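Local coordinates for protein alpha-fucosidase (Bifidobacterium bifidum, PDB 2EAB) that probably releases alpha-1,2-linked L-fucose from glycans by hydrolysis, this chain being the calcium-binding catalytic part of a longer protein, at residues 140-145 / 205-210; 220-225 / 262-267; 556-561 / 636-641. One frame throughout, in Å; residues are numbered along the deposited sequence.

Interaction 1 (140-145 / 205-210); sequences GDIYLD and FNVSMP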
loop_
_atom_site.group_PDB
_atom_site.type_symbol
_atom_site.label_atom_id
_atom_site.label_comp_id
_atom_site.label_asym_id
_atom_site.label_seq_id
_atom_site.Cartn_x
_atom_site.Cartn_y
_atom_site.Cartn_z
ATOM N N GLY A 140 -11.106 -19.416 -5.129
ATOM C CA GLY A 140 -11.468 -20.721 -4.598
ATOM C C GLY A 140 -10.286 -21.321 -3.875
ATOM O O GLY A 140 -9.546 -20.611 -3.180
ATOM N N ASP A 141 -10.112 -22.627 -4.043
ATOM C CA ASP A 141 -9.018 -23.360 -3.413
ATOM C C ASP A 141 -8.493 -24.447 -4.332
ATOM O O ASP A 141 -9.221 -24.953 -5.182
ATOM C CB ASP A 141 -9.478 -24.026 -2.112
ATOM C CG ASP A 141 -10.041 -23.044 -1.109
ATOM O OD1 ASP A 141 -9.271 -22.565 -0.252
ATOM O OD2 ASP A 141 -11.258 -22.762 -1.177
ATOM N N ILE A 142 -7.219 -24.785 -4.151
ATOM C CA ILE A 142 -6.636 -26.008 -4.686
ATOM C C ILE A 142 -6.567 -27.005 -3.535
ATOM O O ILE A 142 -5.989 -26.707 -2.487
ATOM C CB ILE A 142 -5.211 -25.769 -5.247
ATOM C CG1 ILE A 142 -5.236 -24.681 -6.329
ATOM C CG2 ILE A 142 -4.610 -27.077 -5.790
ATOM C CD1 ILE A 142 -3.870 -24.119 -6.683
ATOM N N TYR A 143 -7.183 -28.172 -3.720
ATOM C CA TYR A 143 -7.085 -29.259 -2.742
ATOM C C TYR A 143 -6.241 -30.403 -3.277
ATOM O O TYR A 143 -6.423 -30.840 -4.411
ATOM C CB TYR A 143 -8.465 -29.779 -2.339
ATOM C CG TYR A 143 -9.199 -28.897 -1.357
ATOM C CD1 TYR A 143 -8.887 -28.920 0.001
ATOM C CD2 TYR A 143 -10.214 -28.041 -1.782
ATOM C CE1 TYR A 143 -9.568 -28.119 0.909
ATOM C CE2 TYR A 143 -10.899 -27.230 -0.878
ATOM C CZ TYR A 143 -10.569 -27.274 0.463
ATOM O OH TYR A 143 -11.237 -26.486 1.368
ATOM N N LEU A 144 -5.309 -30.862 -2.445
ATOM C CA LEU A 144 -4.470 -32.012 -2.757
ATOM C C LEU A 144 -4.717 -33.055 -1.676
ATOM O O LEU A 144 -4.164 -32.971 -0.581
ATOM C CB LEU A 144 -2.989 -31.612 -2.818
ATOM C CG LEU A 144 -2.607 -30.456 -3.753
ATOM C CD1 LEU A 144 -1.172 -30.008 -3.520
ATOM C CD2 LEU A 144 -2.812 -30.829 -5.206
ATOM N N ASP A 145 -5.588 -34.014 -1.984
ATOM C CA ASP A 145 -6.057 -34.974 -0.987
ATOM C C ASP A 145 -5.267 -36.275 -1.078
ATOM O O ASP A 145 -5.408 -37.037 -2.033
ATOM C CB ASP A 145 -7.568 -35.224 -1.135
ATOM C CG ASP A 145 -8.156 -36.027 0.022
ATOM O OD1 ASP A 145 -7.398 -36.505 0.893
ATOM O OD2 ASP A 145 -9.395 -36.188 0.060
ATOM N N PHE A 205 -2.491 -38.946 -4.694
ATOM C CA PHE A 205 -3.370 -37.846 -4.306
ATOM C C PHE A 205 -4.389 -37.488 -5.378
ATOM O O PHE A 205 -4.214 -37.797 -6.555
ATOM C CB PHE A 205 -2.564 -36.597 -3.901
ATOM C CG PHE A 205 -1.802 -35.972 -5.032
ATOM C CD1 PHE A 205 -2.396 -35.004 -5.835
ATOM C CD2 PHE A 205 -0.489 -36.347 -5.293
ATOM C CE1 PHE A 205 -1.702 -34.429 -6.885
ATOM C CE2 PHE A 205 0.218 -35.772 -6.341
ATOM C CZ PHE A 205 -0.392 -34.809 -7.140
ATOM N N ASN A 206 -5.455 -36.829 -4.935
ATOM C CA ASN A 206 -6.469 -36.279 -5.809
ATOM C C ASN A 206 -6.322 -34.762 -5.826
ATOM O O ASN A 206 -6.234 -34.137 -4.767
ATOM C CB ASN A 206 -7.851 -36.689 -5.298
ATOM C CG ASN A 206 -8.980 -36.088 -6.101
ATOM O OD1 ASN A 206 -9.303 -34.907 -5.954
ATOM N ND2 ASN A 206 -9.608 -36.905 -6.938
ATOM N N VAL A 207 -6.279 -34.178 -7.019
ATOM C CA VAL A 207 -6.217 -32.721 -7.141
ATOM C C VAL A 207 -7.526 -32.162 -7.685
ATOM O O VAL A 207 -8.047 -32.632 -8.698
ATOM C CB VAL A 207 -4.982 -32.224 -7.957
ATOM C CG1 VAL A 207 -4.903 -32.883 -9.314
ATOM C CG2 VAL A 207 -5.000 -30.703 -8.105
ATOM N N SER A 208 -8.056 -31.169 -6.978
ATOM C CA SER A 208 -9.258 -30.464 -7.399
ATOM C C SER A 208 -9.055 -28.964 -7.222
ATOM O O SER A 208 -8.148 -28.529 -6.508
ATOM C CB SER A 208 -10.476 -30.950 -6.609
ATOM O OG SER A 208 -10.304 -30.753 -5.219
ATOM N N MET A 209 -9.891 -28.171 -7.886
ATOM C CA MET A 209 -9.794 -26.719 -7.773
ATOM C C MET A 209 -11.180 -26.070 -7.733
ATOM O O MET A 209 -11.556 -25.335 -8.654
ATOM C CB MET A 209 -8.931 -26.145 -8.901
ATOM C CG MET A 209 -8.430 -24.727 -8.643
ATOM S SD MET A 209 -7.288 -24.206 -9.930
ATOM C CE MET A 209 -6.969 -22.523 -9.441
ATOM N N PRO A 210 -11.944 -26.336 -6.657
ATOM C CA PRO A 210 -13.286 -25.776 -6.549
ATOM C C PRO A 210 -13.264 -24.263 -6.390
ATOM O O PRO A 210 -12.458 -23.717 -5.629
ATOM C CB PRO A 210 -13.840 -26.427 -5.279
ATOM C CG PRO A 210 -12.627 -26.760 -4.472
ATOM C CD PRO A 210 -11.610 -27.170 -5.485
HETATM O O HOH W 1 -13.336 -23.169 -2.965
#
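L144 and V207 form the apolar centre: their side chains lie alongside each other, pointing the same way, with L144 CD2 against V207 CG2 at 3.6 Å. The same L144 CD2 reaches the F205 ring at CE1 (4.1 Å). Further along this face I142 CG1 meets M209 CG (3.9 Å); chi1 of -163° puts M209 CG anti to its backbone N, and the extended chain slants across the isoleucine. On the other face Y143 and P210 cross at about a right angle, P210 CG lying in the tyrosine ring plane beside CD2 (3.8 Å). The antiparallel ladder beneath alternates: Y143-S208 and D145-N206 are hydrogen-bonded pairs, L144-V207 the non-hydrogen-bonded pair between them. D145 N donates to N206 O (2.9 Å). Beyond the regular pairing, D141 N still donates a hydrogen bond to P210 O (3.0 Å), and a water donates to both P210 O and D141 OD2. D141 OD1 is held by a salt bridge to R71, and N206 ND2 bonds to S265 OG. Strand 140-145 thus sits between strands 69-76 and 203-208 of one antiparallel sheet, while I142, L144 and V207 pack onto I246, I278 and L276 of the facing sheet in a beta sandwich.

Interaction 2 (220-225 / 262-267); sequences ETTTVK and DGASLK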
loop_
_atom_site.group_PDB
_atom_site.type_symbol
_atom_site.label_atom_id
_atom_site.label_comp_id
_atom_site.label_asym_id
_atom_site.label_seq_id
_atom_site.Cartn_x
_atom_site.Cartn_y
_atom_site.Cartn_z
ATOM N N GLU A 220 -20.739 -22.494 -15.261
ATOM C CA GLU A 220 -19.467 -23.061 -14.823
ATOM C C GLU A 220 -19.388 -24.551 -15.122
ATOM O O GLU A 220 -20.344 -25.294 -14.886
ATOM C CB GLU A 220 -19.206 -22.833 -13.335
ATOM C CG GLU A 220 -17.775 -23.204 -12.951
ATOM C CD GLU A 220 -17.531 -23.220 -11.465
ATOM O OE1 GLU A 220 -17.083 -22.183 -10.934
ATOM O OE2 GLU A 220 -17.777 -24.266 -10.826
ATOM N N THR A 221 -18.244 -24.976 -15.650
ATOM C CA THR A 221 -17.951 -26.393 -15.836
ATOM C C THR A 221 -16.572 -26.730 -15.277
ATOM O O THR A 221 -15.668 -25.883 -15.253
ATOM C CB THR A 221 -18.011 -26.815 -17.323
ATOM O OG1 THR A 221 -17.057 -26.062 -18.078
ATOM C CG2 THR A 221 -19.403 -26.594 -17.900
ATOM N N THR A 222 -16.436 -27.967 -14.807
ATOM C CA THR A 222 -15.149 -28.531 -14.420
ATOM C C THR A 222 -14.948 -29.791 -15.242
ATOM O O THR A 222 -15.748 -30.732 -15.161
ATOM C CB THR A 222 -15.101 -28.890 -12.927
ATOM O OG1 THR A 222 -15.366 -27.722 -12.146
ATOM C CG2 THR A 222 -13.735 -29.440 -12.547
ATOM N N THR A 223 -13.891 -29.802 -16.045
ATOM C CA THR A 223 -13.651 -30.914 -16.955
ATOM C C THR A 223 -12.188 -31.324 -16.969
ATOM O O THR A 223 -11.291 -30.518 -16.690
ATOM C CB THR A 223 -14.091 -30.587 -18.400
ATOM O OG1 THR A 223 -13.458 -29.378 -18.828
ATOM C CG2 THR A 223 -15.606 -30.434 -18.501
ATOM N N VAL A 224 -11.967 -32.594 -17.297
ATOM C CA VAL A 224 -10.633 -33.159 -17.418
ATOM C C VAL A 224 -10.396 -33.598 -18.861
ATOM O O VAL A 224 -11.252 -34.250 -19.474
ATOM C CB VAL A 224 -10.445 -34.363 -16.462
ATOM C CG1 VAL A 224 -9.145 -35.105 -16.754
ATOM C CG2 VAL A 224 -10.485 -33.911 -15.010
ATOM N N LYS A 225 -9.243 -33.221 -19.403
ATOM C CA LYS A 225 -8.776 -33.755 -20.677
ATOM C C LYS A 225 -7.291 -34.049 -20.547
ATOM O O LYS A 225 -6.480 -33.135 -20.357
ATOM C CB LYS A 225 -9.048 -32.786 -21.832
ATOM C CG LYS A 225 -8.743 -33.371 -23.212
ATOM C CD LYS A 225 -9.163 -32.438 -24.334
ATOM C CE LYS A 225 -8.802 -33.004 -25.703
ATOM N NZ LYS A 225 -9.661 -34.162 -26.089
ATOM N N ASP A 262 -15.188 -38.491 -9.359
ATOM C CA ASP A 262 -16.212 -37.446 -9.299
ATOM C C ASP A 262 -16.348 -36.654 -10.607
ATOM O O ASP A 262 -17.259 -35.836 -10.750
ATOM C CB ASP A 262 -15.977 -36.507 -8.100
ATOM C CG ASP A 262 -14.668 -35.718 -8.193
ATOM O OD1 ASP A 262 -13.982 -35.756 -9.237
ATOM O OD2 ASP A 262 -14.329 -35.044 -7.200
ATOM N N GLY A 263 -15.438 -36.900 -11.550
ATOM C CA GLY A 263 -15.431 -36.210 -12.841
ATOM C C GLY A 263 -15.073 -34.737 -12.749
ATOM O O GLY A 263 -15.308 -33.972 -13.689
ATOM N N ALA A 264 -14.495 -34.341 -11.617
ATOM C CA ALA A 264 -14.169 -32.941 -11.355
ATOM C C ALA A 264 -12.799 -32.813 -10.693
ATOM O O ALA A 264 -12.517 -31.838 -9.988
ATOM C CB ALA A 264 -15.253 -32.302 -10.492
ATOM N N SER A 265 -11.949 -33.809 -10.935
ATOM C CA SER A 265 -10.630 -33.877 -10.321
ATOM C C SER A 265 -9.701 -34.796 -11.108
ATOM O O SER A 265 -10.138 -35.531 -11.998
ATOM C CB SER A 265 -10.744 -34.357 -8.872
ATOM O OG SER A 265 -11.269 -35.672 -8.811
ATOM N N LEU A 266 -8.418 -34.739 -10.773
ATOM C CA LEU A 266 -7.412 -35.581 -11.398
ATOM C C LEU A 266 -6.767 -36.434 -10.313
ATOM O O LEU A 266 -6.488 -35.947 -9.215
ATOM C CB LEU A 266 -6.378 -34.701 -12.098
ATOM C CG LEU A 266 -5.794 -35.014 -13.480
ATOM C CD1 LEU A 266 -6.683 -35.899 -14.345
ATOM C CD2 LEU A 266 -5.488 -33.706 -14.199
ATOM N N LYS A 267 -6.555 -37.712 -10.619
ATOM C CA LYS A 267 -5.996 -38.658 -9.660
ATOM C C LYS A 267 -4.577 -39.047 -10.052
ATOM O O LYS A 267 -4.333 -39.496 -11.175
ATOM C CB LYS A 267 -6.883 -39.905 -9.563
ATOM C CG LYS A 267 -6.473 -40.896 -8.477
ATOM C CD LYS A 267 -7.279 -42.182 -8.589
ATOM C CE LYS A 267 -6.973 -43.131 -7.446
ATOM N NZ LYS A 267 -7.740 -44.401 -7.567
HETATM O O HOH W 2 -16.299 -33.364 -16.069
#
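T222 and V224, on the outermost strand 217-225 of one sheet, pack against an Asx turn at D262-A264 and the residues that follow it into strand 266-271 of the other. V224 does most of the touching and splits its two branches: CG1 meets L266 CD1 at 3.5 Å, while CG2 rests on S265 O at 3.4 Å. Its chi1 of 170° carries CG1 opposite the backbone N and spreads the methyls over two successive residues. L266 answers with unusual torsions, chi1 -138° and chi2 24°, both far from staggered, which bring its CD1 end nearer than its CB direction suggests. Two residues earlier on the strand, T222 CG2 lies against A264 CB (3.8 Å). The backbones are joined through one water, which donates to T222 O (2.8 Å) and to G263 O (2.6 Å). Within the turn D262 OD1 accepts twice, from A264 N (2.8 Å) and from S265 OG (2.7 Å), the donors arriving from opposite faces of the carboxylate plane; this double grip probably helps hold the bend that brings A264 and the S265 carbonyl up to the strand. L229 of strand 228-235 lies beside both T222 and V224, E259 of strand 256-259 adjoins V224, and L266 pairs by backbone with V207, where the contact closes one margin of the sandwich.

Interaction 3 (556-561 / 636-641); sequences DRLTTG and KSLLKP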
loop_
_atom_site.group_PDB
_atom_site.type_symbol
_atom_site.label_atom_id
_atom_site.label_comp_id
_atom_site.label_asym_id
_atom_site.label_seq_id
_atom_site.Cartn_x
_atom_site.Cartn_y
_atom_site.Cartn_z
ATOM N N ASP A 556 -8.873 34.214 6.990
ATOM C CA ASP A 556 -8.500 34.799 5.712
ATOM C C ASP A 556 -7.613 33.829 4.941
ATOM O O ASP A 556 -6.398 33.802 5.128
ATOM C CB ASP A 556 -7.781 36.137 5.939
ATOM C CG ASP A 556 -7.571 36.926 4.652
ATOM O OD1 ASP A 556 -7.877 36.417 3.552
ATOM O OD2 ASP A 556 -7.100 38.081 4.750
ATOM N N ARG A 557 -8.235 33.028 4.079
ATOM C CA ARG A 557 -7.528 31.985 3.334
ATOM C C ARG A 557 -8.449 31.397 2.283
ATOM O O ARG A 557 -9.667 31.537 2.372
ATOM C CB ARG A 557 -7.046 30.859 4.269
ATOM C CG ARG A 557 -8.119 30.333 5.230
ATOM C CD ARG A 557 -7.749 28.989 5.858
ATOM N NE ARG A 557 -6.461 28.979 6.553
ATOM C CZ ARG A 557 -6.260 29.435 7.787
ATOM N NH1 ARG A 557 -7.253 29.987 8.481
ATOM N NH2 ARG A 557 -5.049 29.357 8.319
ATOM N N LEU A 558 -7.864 30.740 1.286
ATOM C CA LEU A 558 -8.621 29.793 0.478
ATOM C C LEU A 558 -8.796 28.515 1.279
ATOM O O LEU A 558 -7.876 28.092 1.983
ATOM C CB LEU A 558 -7.900 29.455 -0.827
ATOM C CG LEU A 558 -7.755 30.538 -1.893
ATOM C CD1 LEU A 558 -6.955 29.988 -3.065
ATOM C CD2 LEU A 558 -9.116 31.046 -2.361
ATOM N N THR A 559 -9.973 27.908 1.176
ATOM C CA THR A 559 -10.174 26.549 1.663
ATOM C C THR A 559 -10.783 25.709 0.551
ATOM O O THR A 559 -11.110 26.214 -0.526
ATOM C CB THR A 559 -11.116 26.474 2.889
ATOM O OG1 THR A 559 -12.434 26.874 2.494
ATOM C CG2 THR A 559 -10.617 27.334 4.053
ATOM N N THR A 560 -10.947 24.422 0.833
ATOM C CA THR A 560 -11.567 23.506 -0.114
ATOM C C THR A 560 -13.091 23.461 0.018
ATOM O O THR A 560 -13.741 22.610 -0.589
ATOM C CB THR A 560 -11.018 22.083 0.066
ATOM O OG1 THR A 560 -11.170 21.693 1.437
ATOM C CG2 THR A 560 -9.548 22.022 -0.302
ATOM N N GLY A 561 -13.671 24.376 0.792
ATOM C CA GLY A 561 -15.119 24.382 0.981
ATOM C C GLY A 561 -15.569 23.259 1.892
ATOM O O GLY A 561 -14.805 22.790 2.743
ATOM N N LYS A 636 -1.433 28.018 -3.740
ATOM C CA LYS A 636 -0.694 27.341 -2.676
ATOM C C LYS A 636 -0.415 28.288 -1.505
ATOM O O LYS A 636 -0.551 27.906 -0.339
ATOM C CB LYS A 636 0.616 26.783 -3.236
ATOM C CG LYS A 636 1.520 26.112 -2.222
ATOM C CD LYS A 636 2.707 25.474 -2.914
ATOM C CE LYS A 636 3.783 25.079 -1.925
ATOM N NZ LYS A 636 4.529 26.258 -1.416
ATOM N N SER A 637 -0.042 29.528 -1.825
ATOM C CA SER A 637 0.313 30.526 -0.814
ATOM C C SER A 637 -0.881 30.994 0.019
ATOM O O SER A 637 -0.698 31.570 1.092
ATOM C CB SER A 637 0.987 31.740 -1.469
ATOM O OG SER A 637 0.040 32.592 -2.092
ATOM N N LEU A 638 -2.093 30.759 -0.479
ATOM C CA LEU A 638 -3.302 31.258 0.172
ATOM C C LEU A 638 -3.983 30.252 1.088
ATOM O O LEU A 638 -4.921 30.605 1.805
ATOM C CB LEU A 638 -4.297 31.765 -0.869
ATOM C CG LEU A 638 -3.881 33.005 -1.660
ATOM C CD1 LEU A 638 -4.844 33.219 -2.811
ATOM C CD2 LEU A 638 -3.805 34.245 -0.773
ATOM N N LEU A 639 -3.523 29.004 1.066
ATOM C CA LEU A 639 -4.155 27.957 1.866
ATOM C C LEU A 639 -3.863 28.106 3.353
ATOM O O LEU A 639 -4.738 27.854 4.190
ATOM C CB LEU A 639 -3.750 26.570 1.365
ATOM C CG LEU A 639 -4.298 26.181 -0.012
ATOM C CD1 LEU A 639 -3.549 24.982 -0.555
ATOM C CD2 LEU A 639 -5.799 25.896 0.037
ATOM N N LYS A 640 -2.637 28.519 3.677
ATOM C CA LYS A 640 -2.197 28.648 5.073
ATOM C C LYS A 640 -2.679 27.448 5.898
ATOM O O LYS A 640 -3.405 27.604 6.887
ATOM C CB LYS A 640 -2.683 29.972 5.672
ATOM C CG LYS A 640 -2.004 31.201 5.071
ATOM C CD LYS A 640 -2.632 32.510 5.541
ATOM C CE LYS A 640 -2.688 32.648 7.054
ATOM N NZ LYS A 640 -3.632 33.742 7.449
ATOM N N PRO A 641 -2.274 26.233 5.488
ATOM C CA PRO A 641 -2.896 25.034 6.049
ATOM C C PRO A 641 -2.649 24.791 7.538
ATOM O O PRO A 641 -3.504 24.194 8.207
ATOM C CB PRO A 641 -2.287 23.903 5.214
ATOM C CG PRO A 641 -0.997 24.457 4.707
ATOM C CD PRO A 641 -1.250 25.901 4.476
HETATM O O HOH W 3 -4.294 33.314 2.883
HETATM O O HOH W 4 -6.953 26.339 3.797
#
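Extended residues R557 and L558 run past the C-terminal end of helix 632-639, where K640 leaves helical geometry with positive phi; L558 N donates to L638 O (3.0 Å), arriving above the carbonyl plane rather than on a lone pair. In R557, chi1 of 49° sets CG between the backbone N and the carbonyl carbon and a bend at chi3 (55°) folds the chain back, so that the guanidinium edge meets two successive carbonyls: NE bonds to L639 O (3.1 Å), NH2 to K640 O (2.8 Å), both oxygens close to the guanidinium plane. A weak NE bond to K640 O adds to these. Apolar contact comes from L558: its side chain and that of L638 cross at a slant, L558 CG to L638 CB 3.8 Å, and L558 CB lies 4.2 Å from L639 CD2. Waters bridge D556 O to L638 O and L558 O to L639 O. R557 also forms a salt bridge to E643 and a cation-pi contact with Y654. A leucine in place of R557 would probably leave L639 O and K640 O without their guanidinium donors and E643 without its charge mate. A cation set at the carbonyls that end a helix probably gains from the helix dipole, and E643 is likely to offset the like charge of K640 NZ, 4.7 Å from R557 NH2.

Interactions 1 and 2 are neighbours, their centres 11 Å apart, and both belong to the N-terminal, family 65-like domain. They touch directly, since strands 203-208 and 266-271 are adjacent in one sheet. Interaction 1 pairs strands within that sheet, whereas interaction 2 brings in strand 217-225 of the other, which follows strand 203-208 in the chain. Interaction 3 comes later in the chain, in the family 95 catalytic domain, across the molecule's centre; its centre lies about 59 and 63 Å from theirs. Two contacts therefore belong to the beta sandwich, one within a sheet and one between sheets, and the third ties a strand to a helix in the catalytic domain.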